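Local structure of 4-hydroxythreonine-4-phosphate dehydrogenase (Legionella pneumophila subsp. pneumophila, 6XMY) at residues 11-25 against 36-49. The protein probably catalyses the NAD(P)-dependent oxidation of 4-(phosphooxy)-L-threonine, a step in the biosynthesis of pyridoxine 5'-phosphate. Numbering follows the deposited sequence. Where two conformers were deposited one is given.
Sequences PLLISSGEPAGIGPD and PVVILGDLSLLEAR. With EDO (1,2-ethanediol), chain E.
Arg49 reaches from helix 43-52 into the turn 18-21 and grips it by two carbonyls: Arg49 NH1 donates to Gly21 O at 2.9 Å and Arg49 NH2 to Pro19 O at 2.8 Å, the latter tilted somewhat from the guanidinium plane. The other side of Arg49 NH1 meets Asp25 OD1 at 2.7 Å, a salt bridge lying in that plane. The carboxylate itself is turned 58° from it. The bends at chi2 (66°) and chi3 (54°) fold the long chain back so that one group can serve all three acceptors; NE and NH2 also bind an ethanediol, probably from the crystallisation liquor. Asp25 is held from its other oxygen by Gly307 N, which should help fix the carboxylate.

Strands 12-15 and 37-41 run parallel, the first and third elements of a beta-alpha-beta unit whose helix, 23-29, begins beside the pocket where Ile22 touches NAD. Their backbones bond alternately, from Leu12 N to Pro36 O through to Ser16 N on Leu40 O. Leu40 O also accepts from Ser16 OG at 2.8 Å, so two donors of one residue grip it. A beta carbon on Gly41 would run into this hydroxyl; the bare glycine leaves it room.

Branched aliphatic side chains pack on both faces of the pair. Leu13 CD2 meets Leu40 CD1 at 3.6 Å, while on the other face Ile14 CG1 packs against Ile39 CD1 at 3.7 Å. Beyond the strands, Leu45 CD2 touches two proline rings, 3.5 Å from Pro19 CB and 3.9 Å from Pro24 CG.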
ATOM      1  N   PRO A  11       3.752  15.624 -11.083  1.00 16.24           N
ATOM      2  CA  PRO A  11       4.587  14.486 -10.683  1.00 15.34           C
ATOM      3  C   PRO A  11       3.946  13.647  -9.592  1.00 12.01           C
ATOM      4  O   PRO A  11       3.039  14.071  -8.873  1.00 12.58           O
ATOM      5  CB  PRO A  11       5.880  15.137 -10.174  1.00 16.80           C
ATOM      6  CG  PRO A  11       5.869  16.526 -10.735  1.00 17.41           C
ATOM      7  CD  PRO A  11       4.413  16.911 -10.822  1.00 16.92           C
ATOM      8  N   LEU A  12       4.457  12.425  -9.484  1.00 10.99           N
ATOM      9  CA  LEU A  12       4.114  11.526  -8.394  1.00 10.76           C
ATOM     10  C   LEU A  12       5.001  11.860  -7.203  1.00 10.93           C
ATOM     11  O   LEU A  12       6.203  12.099  -7.356  1.00 13.65           O
ATOM     12  CB  LEU A  12       4.387  10.082  -8.823  1.00 12.83           C
ATOM     13  CG  LEU A  12       3.770   9.668 -10.167  1.00 16.02           C
ATOM     14  CD1 LEU A  12       4.385   8.367 -10.697  1.00 19.83           C
ATOM     15  CD2 LEU A  12       2.276   9.523 -10.023  1.00 16.99           C
ATOM     16  N   LEU A  13       4.409  11.888  -6.013  1.00  9.06           N
ATOM     17  CA  LEU A  13       5.156  12.196  -4.796  1.00  9.13           C
ATOM     18  C   LEU A  13       5.470  10.898  -4.064  1.00  8.70           C
ATOM     19  O   LEU A  13       4.566  10.097  -3.812  1.00  9.42           O
ATOM     20  CB  LEU A  13       4.324  13.116  -3.903  1.00 11.10           C
ATOM     21  CG  LEU A  13       5.018  13.798  -2.732  1.00 11.71           C
ATOM     22  CD1 LEU A  13       6.166  14.671  -3.229  1.00 10.80           C
ATOM     23  CD2 LEU A  13       3.997  14.621  -1.942  1.00 12.80           C
ATOM     24  N   ILE A  14       6.744  10.684  -3.735  1.00  9.03           N
ATOM     25  CA  ILE A  14       7.189   9.441  -3.108  1.00  9.55           C
ATOM     26  C   ILE A  14       7.622   9.752  -1.686  1.00  8.49           C
ATOM     27  O   ILE A  14       8.594  10.489  -1.481  1.00 10.36           O
ATOM     28  CB  ILE A  14       8.356   8.791  -3.873  1.00  9.07           C
ATOM     29  CG1 ILE A  14       8.164   8.882  -5.388  1.00 12.65           C
ATOM     30  CG2 ILE A  14       8.582   7.339  -3.392  1.00 11.79           C
ATOM     31  CD1 ILE A  14       6.931   8.222  -5.920  1.00 12.95           C
ATOM     32  N   SER A  15       6.916   9.204  -0.698  1.00  7.91           N
ATOM     33  CA  SER A  15       7.428   9.264   0.668  1.00  8.88           C
ATOM     34  C   SER A  15       8.566   8.268   0.826  1.00  9.02           C
ATOM     35  O   SER A  15       8.376   7.066   0.623  1.00 10.63           O
ATOM     36  CB  SER A  15       6.339   8.950   1.683  1.00 12.29           C
ATOM     37  OG  SER A  15       6.946   8.631   2.922  1.00 11.48           O
ATOM     38  N   SER A  16       9.745   8.757   1.184  1.00  8.11           N
ATOM     39  CA  SER A  16      10.902   7.886   1.335  1.00  9.02           C
ATOM     40  C   SER A  16      10.885   7.049   2.616  1.00  9.69           C
ATOM     41  O   SER A  16      11.771   6.209   2.785  1.00 11.74           O
ATOM     42  CB  SER A  16      12.200   8.689   1.188  1.00  9.79           C
ATOM     43  OG  SER A  16      12.353   9.640   2.229  1.00  9.67           O
ATOM     44  N   GLY A  17       9.912   7.246   3.510  1.00 10.01           N
ATOM     45  CA  GLY A  17       9.658   6.279   4.569  1.00  9.44           C
ATOM     46  C   GLY A  17      10.679   6.317   5.701  1.00  8.19           C
ATOM     47  O   GLY A  17      11.308   7.342   5.983  1.00  8.89           O
ATOM     48  N   GLU A  18      10.807   5.181   6.383  1.00  8.32           N
ATOM     49  CA  GLU A  18      11.715   5.072   7.520  1.00  9.02           C
ATOM     50  C   GLU A  18      13.155   5.309   7.063  1.00  7.84           C
ATOM     51  O   GLU A  18      13.646   4.580   6.194  1.00  9.35           O
ATOM     52  CB  GLU A  18      11.562   3.691   8.160  1.00  9.31           C
ATOM     53  CG  GLU A  18      12.693   3.305   9.098  1.00 10.04           C
ATOM     54  CD  GLU A  18      12.949   4.321  10.186  1.00 10.46           C
ATOM     55  OE1 GLU A  18      14.132   4.653  10.404  1.00 10.11           O
ATOM     56  OE2 GLU A  18      11.986   4.793  10.821  1.00 10.45           O
ATOM     57  N   PRO A  19      13.836   6.339   7.572  1.00  8.37           N
ATOM     58  CA  PRO A  19      15.114   6.726   6.965  1.00  9.72           C
ATOM     59  C   PRO A  19      16.225   5.720   7.180  1.00  9.63           C
ATOM     60  O   PRO A  19      17.144   5.656   6.351  1.00 10.64           O
ATOM     61  CB  PRO A  19      15.436   8.068   7.637  1.00 10.17           C
ATOM     62  CG  PRO A  19      14.657   8.049   8.915  1.00  9.21           C
ATOM     63  CD  PRO A  19      13.407   7.285   8.615  1.00  8.38           C
ATOM     64  N   ALA A  20      16.168   4.925   8.260  1.00  8.95           N
ATOM     65  CA  ALA A  20      17.204   3.936   8.534  1.00 11.26           C
ATOM     66  C   ALA A  20      17.018   2.659   7.725  1.00 10.44           C
ATOM     67  O   ALA A  20      17.923   1.815   7.719  1.00 10.59           O
ATOM     68  CB  ALA A  20      17.223   3.590  10.028  1.00 11.23           C
ATOM     69  N   GLY A  21      15.874   2.496   7.069  1.00 10.32           N
ATOM     70  CA  GLY A  21      15.572   1.326   6.280  1.00  9.54           C
ATOM     71  C   GLY A  21      15.860   1.528   4.807  1.00  9.07           C
ATOM     72  O   GLY A  21      16.550   2.469   4.400  1.00 10.63           O
ATOM     73  N   ILE A  22      15.297   0.637   3.984  1.00  9.53           N
ATOM     74  CA  ILE A  22      15.610   0.644   2.556  1.00  9.75           C
ATOM     75  C   ILE A  22      14.792   1.650   1.757  1.00  9.54           C
ATOM     76  O   ILE A  22      15.022   1.787   0.548  1.00 10.35           O
ATOM     77  CB  ILE A  22      15.493  -0.750   1.899  1.00 10.39           C
ATOM     78  CG1 ILE A  22      14.084  -1.337   2.083  1.00 11.94           C
ATOM     79  CG2 ILE A  22      16.605  -1.670   2.401  1.00 12.90           C
ATOM     80  CD1 ILE A  22      13.837  -2.578   1.230  1.00 13.78           C
ATOM     81  N   GLY A  23      13.840   2.345   2.378  1.00  9.33           N
ATOM     82  CA  GLY A  23      13.040   3.334   1.681  1.00 10.43           C
ATOM     83  C   GLY A  23      13.875   4.337   0.899  1.00  8.87           C
ATOM     84  O   GLY A  23      13.654   4.549  -0.301  1.00  9.07           O
ATOM     85  N   PRO A  24      14.840   4.993   1.561  1.00  9.04           N
ATOM     86  CA  PRO A  24      15.728   5.900   0.811  1.00  9.34           C
ATOM     87  C   PRO A  24      16.436   5.204  -0.338  1.00  9.95           C
ATOM     88  O   PRO A  24      16.478   5.749  -1.450  1.00  9.09           O
ATOM     89  CB  PRO A  24      16.697   6.404   1.891  1.00  9.91           C
ATOM     90  CG  PRO A  24      15.876   6.369   3.151  1.00  9.12           C
ATOM     91  CD  PRO A  24      15.045   5.106   3.021  1.00  8.36           C
ATOM     92  N   ASP A  25      16.959   3.990  -0.102  1.00  9.70           N
ATOM     93  CA  ASP A  25      17.635   3.244  -1.162  1.00 10.29           C
ATOM     94  C   ASP A  25      16.713   3.051  -2.356  1.00  9.57           C
ATOM     95  O   ASP A  25      17.143   3.180  -3.509  1.00 10.97           O
ATOM     96  CB  ASP A  25      18.068   1.860  -0.656  1.00 10.61           C
ATOM     97  CG  ASP A  25      18.900   1.909   0.614  1.00 12.32           C
ATOM     98  OD1 ASP A  25      18.572   2.675   1.536  1.00 13.99           O
ATOM     99  OD2 ASP A  25      19.871   1.126   0.715  1.00 12.47           O
ATOM    100  N   PRO A  36       8.096  10.052 -13.485  1.00 14.17           N
ATOM    101  CA  PRO A  36       8.012  11.458 -13.045  1.00 13.38           C
ATOM    102  C   PRO A  36       7.748  11.556 -11.549  1.00 12.21           C
ATOM    103  O   PRO A  36       6.617  11.690 -11.073  1.00 15.44           O
ATOM    104  CB  PRO A  36       6.831  11.985 -13.857  1.00 17.03           C
ATOM    105  CG  PRO A  36       5.953  10.786 -14.028  1.00 16.08           C
ATOM    106  CD  PRO A  36       6.878   9.618 -14.193  1.00 15.97           C
ATOM    107  N   VAL A  37       8.830  11.475 -10.778  1.00 10.65           N
ATOM    108  CA  VAL A  37       8.734  11.351  -9.332  1.00 10.62           C
ATOM    109  C   VAL A  37       9.435  12.512  -8.647  1.00  9.20           C
ATOM    110  O   VAL A  37      10.406  13.082  -9.159  1.00 11.05           O
ATOM    111  CB  VAL A  37       9.299  10.003  -8.833  1.00 10.65           C
ATOM    112  CG1 VAL A  37       8.532   8.849  -9.458  1.00 11.58           C
ATOM    113  CG2 VAL A  37      10.799   9.902  -9.129  1.00 12.48           C
ATOM    114  N   VAL A  38       8.920  12.857  -7.470  1.00  8.79           N
ATOM    115  CA  VAL A  38       9.543  13.805  -6.556  1.00  8.95           C
ATOM    116  C   VAL A  38       9.598  13.118  -5.200  1.00  9.21           C
ATOM    117  O   VAL A  38       8.585  12.582  -4.741  1.00  9.76           O
ATOM    118  CB  VAL A  38       8.728  15.109  -6.470  1.00 10.16           C
ATOM    119  CG1 VAL A  38       9.258  16.007  -5.343  1.00 12.14           C
ATOM    120  CG2 VAL A  38       8.764  15.849  -7.823  1.00 11.98           C
ATOM    121  N   ILE A  39      10.777  13.104  -4.577  1.00  9.90           N
ATOM    122  CA  ILE A  39      11.002  12.350  -3.346  1.00  8.69           C
ATOM    123  C   ILE A  39      10.821  13.263  -2.147  1.00  7.85           C
ATOM    124  O   ILE A  39      11.492  14.295  -2.046  1.00 10.56           O
ATOM    125  CB  ILE A  39      12.414  11.741  -3.313  1.00  8.75           C
ATOM    126  CG1 ILE A  39      12.737  11.007  -4.622  1.00 10.67           C
ATOM    127  CG2 ILE A  39      12.578  10.854  -2.088  1.00 10.93           C
ATOM    128  CD1 ILE A  39      11.719   9.950  -5.018  1.00 10.61           C
ATOM    129  N   LEU A  40       9.962  12.866  -1.215  1.00  8.94           N
ATOM    130  CA  LEU A  40       9.856  13.514   0.084  1.00  8.55           C
ATOM    131  C   LEU A  40      10.853  12.861   1.025  1.00  8.55           C
ATOM    132  O   LEU A  40      10.733  11.669   1.317  1.00 10.20           O
ATOM    133  CB  LEU A  40       8.470  13.292   0.673  1.00 11.93           C
ATOM    134  CG  LEU A  40       7.315  14.142   0.220  1.00 16.32           C
ATOM    135  CD1 LEU A  40       6.072  13.552   0.854  1.00 21.80           C
ATOM    136  CD2 LEU A  40       7.517  15.622   0.631  1.00 15.58           C
ATOM    137  N   GLY A  41      11.818  13.631   1.510  1.00  9.13           N
ATOM    138  CA  GLY A  41      12.796  13.066   2.418  1.00  8.79           C
ATOM    139  C   GLY A  41      13.890  14.065   2.693  1.00  8.13           C
ATOM    140  O   GLY A  41      13.954  15.149   2.103  1.00  9.50           O
ATOM    141  N   ASP A  42      14.762  13.678   3.613  1.00  9.68           N
ATOM    142  CA  ASP A  42      15.889  14.514   4.002  1.00  9.56           C
ATOM    143  C   ASP A  42      16.945  14.470   2.903  1.00 10.34           C
ATOM    144  O   ASP A  42      17.413  13.393   2.523  1.00 11.65           O
ATOM    145  CB  ASP A  42      16.414  14.010   5.347  1.00 10.54           C
ATOM    146  CG  ASP A  42      17.606  14.785   5.854  1.00  9.82           C
ATOM    147  OD1 ASP A  42      18.602  14.879   5.124  1.00 12.79           O
ATOM    148  OD2 ASP A  42      17.553  15.278   6.997  1.00 12.82           O
ATOM    149  N   LEU A  43      17.310  15.639   2.369  1.00  9.97           N
ATOM    150  CA  LEU A  43      18.222  15.662   1.231  1.00 11.51           C
ATOM    151  C   LEU A  43      19.618  15.175   1.619  1.00 11.73           C
ATOM    152  O   LEU A  43      20.254  14.432   0.862  1.00 12.54           O
ATOM    153  CB  LEU A  43      18.273  17.068   0.626  1.00 12.10           C
ATOM    154  CG  LEU A  43      19.221  17.262  -0.554  1.00 12.24           C
ATOM    155  CD1 LEU A  43      18.848  16.342  -1.709  1.00 15.63           C
ATOM    156  CD2 LEU A  43      19.195  18.716  -0.999  1.00 15.94           C
ATOM    157  N   SER A  44      20.119  15.586   2.785  1.00 12.40           N
ATOM    158  CA  SER A  44      21.418  15.103   3.249  0.61 12.30           C
ATOM    159  C   SER A  44      21.421  13.590   3.398  1.00 11.61           C
ATOM    160  O   SER A  44      22.420  12.923   3.090  1.00 12.71           O
ATOM    161  CB  SER A  44      21.762  15.744   4.589  0.61 13.02           C
ATOM    162  OG  SER A  44      21.908  17.141   4.459  0.61 15.27           O
ATOM    163  N   LEU A  45      20.310  13.033   3.889  1.00 10.41           N
ATOM    164  CA  LEU A  45      20.179  11.586   4.010  1.00 10.70           C
ATOM    165  C   LEU A  45      20.257  10.920   2.646  1.00 11.20           C
ATOM    166  O   LEU A  45      20.972   9.932   2.463  1.00 11.58           O
ATOM    167  CB  LEU A  45      18.850  11.249   4.682  1.00 11.66           C
ATOM    168  CG  LEU A  45      18.340   9.828   4.440  1.00 11.10           C
ATOM    169  CD1 LEU A  45      19.213   8.805   5.187  1.00 12.55           C
ATOM    170  CD2 LEU A  45      16.909   9.726   4.885  1.00 13.91           C
ATOM    171  N   LEU A  46      19.507  11.438   1.674  1.00 10.82           N
ATOM    172  CA  LEU A  46      19.526  10.844   0.342  1.00 10.68           C
ATOM    173  C   LEU A  46      20.915  10.927  -0.283  1.00 10.70           C
ATOM    174  O   LEU A  46      21.390   9.960  -0.890  1.00 11.48           O
ATOM    175  CB  LEU A  46      18.459  11.502  -0.538  1.00  9.91           C
ATOM    176  CG  LEU A  46      17.031  11.158  -0.112  1.00  9.71           C
ATOM    177  CD1 LEU A  46      16.012  12.110  -0.735  1.00 12.57           C
ATOM    178  CD2 LEU A  46      16.708   9.722  -0.505  1.00 12.20           C
ATOM    179  N   GLU A  47      21.593  12.069  -0.122  1.00 10.85           N
ATOM    180  CA  GLU A  47      22.946  12.202  -0.650  1.00 11.72           C
ATOM    181  C   GLU A  47      23.899  11.229   0.027  1.00 11.50           C
ATOM    182  O   GLU A  47      24.725  10.598  -0.640  1.00 13.35           O
ATOM    183  CB  GLU A  47      23.451  13.643  -0.490  1.00 13.86           C
ATOM    184  CG  GLU A  47      22.720  14.633  -1.401  1.00 17.26           C
ATOM    185  CD  GLU A  47      22.946  16.098  -1.040  1.00 24.42           C
ATOM    186  OE1 GLU A  47      23.414  16.386   0.077  1.00 28.36           O
ATOM    187  OE2 GLU A  47      22.623  16.964  -1.879  1.00 28.81           O
ATOM    188  N   ALA A  48      23.795  11.095   1.353  1.00 11.43           N
ATOM    189  CA  ALA A  48      24.705  10.214   2.085  1.00 10.79           C
ATOM    190  C   ALA A  48      24.429   8.752   1.764  1.00 12.48           C
ATOM    191  O   ALA A  48      25.363   7.952   1.642  1.00 15.34           O
ATOM    192  CB  ALA A  48      24.589  10.458   3.590  1.00 13.08           C
ATOM    193  N   ARG A  49      23.153   8.382   1.628  1.00 12.18           N
ATOM    194  CA  ARG A  49      22.821   7.008   1.270  1.00 11.60           C
ATOM    195  C   ARG A  49      23.303   6.681  -0.140  1.00 11.77           C
ATOM    196  O   ARG A  49      23.823   5.587  -0.382  1.00 12.55           O
ATOM    197  CB  ARG A  49      21.317   6.778   1.438  1.00 10.07           C
ATOM    198  CG  ARG A  49      20.851   5.318   1.283  1.00 11.81           C
ATOM    199  CD  ARG A  49      21.395   4.390   2.393  1.00 11.53           C
ATOM    200  NE  ARG A  49      21.104   4.882   3.739  1.00 10.15           N
ATOM    201  CZ  ARG A  49      19.969   4.675   4.403  1.00  8.80           C
ATOM    202  NH1 ARG A  49      18.976   3.975   3.847  1.00 11.30           N
ATOM    203  NH2 ARG A  49      19.819   5.184   5.628  1.00 12.00           N
TER
HETATM  204  C1  EDO E 404      22.881   7.591   5.707  1.00 25.67           C
HETATM  205  O1  EDO E 404      22.090   6.647   6.432  1.00 25.77           O
HETATM  206  C2  EDO E 404      24.100   6.872   5.156  1.00 24.77           C
HETATM  207  O2  EDO E 404      23.641   5.889   4.228  1.00 23.44           O